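Local coordinates for protein phosphotransferase (Brucella abortus, PDB 4QPK) that transfers phosphoryl groups as the dimeric histidine phosphotransferase of a phosphorelay that controls cell growth, division and survival inside host cells, at residues T123-N128 and M153-N158. Residues are numbered along the deposited sequence; the frame is centred on the assembly and turned at random.
With NA (sodium ion), chain E.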
ATOM      1  N   THR B 123      18.470   4.001  -2.371  1.00 15.18           N
ATOM      2  CA  THR B 123      19.715   3.242  -2.252  1.00 17.37           C
ATOM      3  C   THR B 123      19.466   1.881  -1.591  1.00 17.61           C
ATOM      4  O   THR B 123      19.968   0.853  -2.047  1.00 16.34           O
ATOM      5  CB  THR B 123      20.762   4.053  -1.471  1.00 16.70           C
ATOM      6  OG1 THR B 123      21.004   5.270  -2.186  1.00 17.11           O
ATOM      7  CG2 THR B 123      22.077   3.268  -1.339  1.00 17.84           C
ATOM      8  N   GLU B 124      18.662   1.871  -0.536  1.00 15.42           N
ATOM      9  CA  GLU B 124      18.349   0.623   0.152  1.00 16.85           C
ATOM     10  C   GLU B 124      17.490  -0.292  -0.745  1.00 16.94           C
ATOM     11  O   GLU B 124      17.662  -1.521  -0.759  1.00 16.97           O
ATOM     12  CB  GLU B 124      17.635   0.931   1.478  1.00 16.55           C
ATOM     13  CG  GLU B 124      17.232  -0.260   2.337  1.00 20.50           C
ATOM     14  CD  GLU B 124      18.404  -1.119   2.782  1.00 31.73           C
ATOM     15  OE1 GLU B 124      19.573  -0.649   2.730  1.00 23.69           O
ATOM     16  OE2 GLU B 124      18.141  -2.254   3.243  1.00 29.41           O
ATOM     17  N   TYR B 125      16.568   0.308  -1.490  1.00 15.77           N
ATOM     18  CA  TYR B 125      15.729  -0.442  -2.413  1.00 15.94           C
ATOM     19  C   TYR B 125      16.596  -1.173  -3.438  1.00 19.44           C
ATOM     20  O   TYR B 125      16.402  -2.361  -3.688  1.00 16.91           O
ATOM     21  CB  TYR B 125      14.734   0.492  -3.120  1.00 15.88           C
ATOM     22  CG  TYR B 125      13.800  -0.178  -4.107  1.00 17.00           C
ATOM     23  CD1 TYR B 125      12.611  -0.744  -3.685  1.00 21.26           C
ATOM     24  CD2 TYR B 125      14.105  -0.220  -5.462  1.00 18.40           C
ATOM     25  CE1 TYR B 125      11.747  -1.343  -4.584  1.00 29.84           C
ATOM     26  CE2 TYR B 125      13.247  -0.827  -6.371  1.00 22.78           C
ATOM     27  CZ  TYR B 125      12.069  -1.381  -5.923  1.00 26.35           C
ATOM     28  OH  TYR B 125      11.203  -1.980  -6.821  1.00 29.12           O
ATOM     29  N   PHE B 126      17.559  -0.466  -4.026  1.00 17.47           N
ATOM     30  CA  PHE B 126      18.335  -1.074  -5.113  1.00 19.40           C
ATOM     31  C   PHE B 126      19.376  -2.071  -4.632  1.00 24.03           C
ATOM     32  O   PHE B 126      19.961  -2.789  -5.435  1.00 22.19           O
ATOM     33  CB  PHE B 126      18.972  -0.002  -5.998  1.00 17.78           C
ATOM     34  CG  PHE B 126      18.050   0.479  -7.062  1.00 17.90           C
ATOM     35  CD1 PHE B 126      17.156   1.503  -6.814  1.00 18.86           C
ATOM     36  CD2 PHE B 126      18.029  -0.146  -8.310  1.00 22.47           C
ATOM     37  CE1 PHE B 126      16.271   1.930  -7.798  1.00 21.08           C
ATOM     38  CE2 PHE B 126      17.150   0.271  -9.301  1.00 25.81           C
ATOM     39  CZ  PHE B 126      16.265   1.314  -9.042  1.00 25.87           C
ATOM     40  N   ARG B 127      19.594  -2.127  -3.326  1.00 20.56           N
ATOM     41  CA  ARG B 127      20.334  -3.247  -2.751  1.00 28.25           C
ATOM     42  C   ARG B 127      19.644  -4.576  -3.095  1.00 33.43           C
ATOM     43  O   ARG B 127      20.302  -5.615  -3.206  1.00 34.89           O
ATOM     44  CB  ARG B 127      20.441  -3.096  -1.243  1.00 30.25           C
ATOM     45  CG  ARG B 127      21.451  -2.080  -0.789  1.00 37.83           C
ATOM     46  CD  ARG B 127      21.772  -2.290   0.676  1.00 43.86           C
ATOM     47  NE  ARG B 127      22.186  -3.660   0.958  1.00 48.54           N
ATOM     48  CZ  ARG B 127      23.452  -4.049   1.096  1.00 66.25           C
ATOM     49  NH1 ARG B 127      24.438  -3.166   0.984  1.00 65.41           N
ATOM     50  NH2 ARG B 127      23.734  -5.320   1.355  1.00 60.03           N
ATOM     51  N   ASN B 128      18.320  -4.543  -3.263  1.00 28.23           N
ATOM     52  CA  ASN B 128      17.549  -5.722  -3.660  1.00 33.48           C
ATOM     53  C   ASN B 128      17.128  -5.724  -5.125  1.00 36.37           C
ATOM     54  O   ASN B 128      16.120  -6.339  -5.484  1.00 38.77           O
ATOM     55  CB  ASN B 128      16.305  -5.876  -2.792  1.00 35.80           C
ATOM     56  CG  ASN B 128      16.629  -5.901  -1.319  1.00 30.32           C
ATOM     57  OD1 ASN B 128      17.136  -6.890  -0.796  1.00 45.72           O
ATOM     58  ND2 ASN B 128      16.317  -4.815  -0.636  1.00 36.57           N
ATOM     59  N   MET B 153      10.504   7.411 -11.717  1.00 16.69           N
ATOM     60  CA  MET B 153      11.390   7.300 -12.865  1.00 15.95           C
ATOM     61  C   MET B 153      12.480   6.246 -12.619  1.00 19.02           C
ATOM     62  O   MET B 153      12.951   5.623 -13.560  1.00 17.98           O
ATOM     63  CB  MET B 153      12.021   8.663 -13.186  1.00 16.88           C
ATOM     64  CG  MET B 153      11.039   9.631 -13.801  1.00 18.08           C
ATOM     65  SD  MET B 153      11.718  11.273 -14.091  1.00 22.37           S
ATOM     66  CE  MET B 153      12.848  11.009 -15.456  1.00 24.83           C
ATOM     67  N   LEU B 154      12.890   6.043 -11.361  1.00 14.56           N
ATOM     68  CA  LEU B 154      13.853   4.975 -11.068  1.00 16.28           C
ATOM     69  C   LEU B 154      13.260   3.619 -11.401  1.00 17.47           C
ATOM     70  O   LEU B 154      13.953   2.720 -11.874  1.00 16.70           O
ATOM     71  CB  LEU B 154      14.255   4.980  -9.594  1.00 16.77           C
ATOM     72  CG  LEU B 154      14.740   6.294  -9.010  1.00 21.68           C
ATOM     73  CD1 LEU B 154      15.269   6.053  -7.590  1.00 19.46           C
ATOM     74  CD2 LEU B 154      15.780   6.913  -9.916  1.00 20.65           C
ATOM     75  N   LEU B 155      11.964   3.461 -11.136  1.00 16.53           N
ATOM     76  CA  LEU B 155      11.323   2.179 -11.401  1.00 18.17           C
ATOM     77  C   LEU B 155      11.215   1.935 -12.907  1.00 18.61           C
ATOM     78  O   LEU B 155      11.394   0.804 -13.374  1.00 20.07           O
ATOM     79  CB  LEU B 155       9.937   2.113 -10.731  1.00 18.14           C
ATOM     80  CG  LEU B 155       9.953   2.177  -9.201  1.00 17.86           C
ATOM     81  CD1 LEU B 155       8.520   2.053  -8.664  1.00 17.33           C
ATOM     82  CD2 LEU B 155      10.805   1.065  -8.632  1.00 19.33           C
ATOM     83  N   ILE B 156      10.928   2.992 -13.663  1.00 19.32           N
ATOM     84  CA  ILE B 156      10.896   2.897 -15.123  1.00 19.77           C
ATOM     85  C   ILE B 156      12.282   2.511 -15.648  1.00 18.23           C
ATOM     86  O   ILE B 156      12.426   1.610 -16.472  1.00 19.56           O
ATOM     87  CB  ILE B 156      10.455   4.221 -15.780  1.00 19.88           C
ATOM     88  CG1 ILE B 156       9.021   4.568 -15.385  1.00 21.09           C
ATOM     89  CG2 ILE B 156      10.577   4.137 -17.312  1.00 20.45           C
ATOM     90  CD1 ILE B 156       8.024   3.524 -15.805  1.00 24.92           C
ATOM     91  N   GLY B 157      13.301   3.181 -15.129  1.00 18.55           N
ATOM     92  CA  GLY B 157      14.670   2.884 -15.500  1.00 20.08           C
ATOM     93  C   GLY B 157      15.035   1.437 -15.223  1.00 21.16           C
ATOM     94  O   GLY B 157      15.609   0.756 -16.074  1.00 20.24           O
ATOM     95  N   ASN B 158      14.688   0.964 -14.031  1.00 18.27           N
ATOM     96  CA  ASN B 158      14.960  -0.418 -13.651  1.00 20.00           C
ATOM     97  C   ASN B 158      14.301  -1.380 -14.638  1.00 24.75           C
ATOM     98  O   ASN B 158      14.888  -2.396 -15.022  1.00 23.48           O
ATOM     99  CB  ASN B 158      14.461  -0.684 -12.229  1.00 20.95           C
ATOM    100  CG  ASN B 158      14.981  -1.995 -11.657  1.00 32.47           C
ATOM    101  OD1 ASN B 158      16.143  -2.351 -11.844  1.00 30.20           O
ATOM    102  ND2 ASN B 158      14.116  -2.720 -10.964  1.00 33.56           N
TER
HETATM  103 NA    NA E 301      17.664  -3.998   0.885  1.00 40.02          NA
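The ring of Phe126 reaches across to helix 144-160 and meets it with its rim: the carbonyl oxygen of Leu154 lies at the ring edge, in the ring plane, 3.9 Å from Phe126 CZ. On one side of that rim CE1 touches the CB of Leu154 at 4.1 Å; on the other, CE2 approaches OD1 of Asn158 at 3.8 Å. The Phe126 and Asn158 side chains run antiparallel, the amide plane turned 77° from the ring plane, and the amide's ND2 is hydrogen-bonded to Glu129. Phe133 stacks on the Phe126 ring. The neighbouring Tyr125 ring has CD1 of Phe126 at its edge, in plane, and takes the CD2 methyl of Leu155 obliquely, 3.8 Å from Tyr125 CE2 and 3.6 Å from its OH. The leucine branch lies roughly perpendicular to the tyrosine side chain; the Tyr125 hydroxyl is hydrogen-bonded to a glycerol, probably from the crystallisation liquor, and Phe98 of helix 78-102 stacks on the ring. Both helices belong to the C-terminal domain, which resembles the catalytic and ATP-binding domain of histidine kinases but lacks regions required for ATP binding. Here segment 123-128, on helix 115-126, packs on helix 144-160 through a largely buried contact with no hydrogen bond between the two segments. With CG of Tyr125 anti to the backbone N (chi1 -180°), its ring heads for the second helix, as does that of Phe126. Glu124 faces helix 78-102 instead, where OE1 forms a salt bridge with Arg90, while its backbone O and OE2 each lie 3.0 Å from a sodium ion that Asn128 also binds.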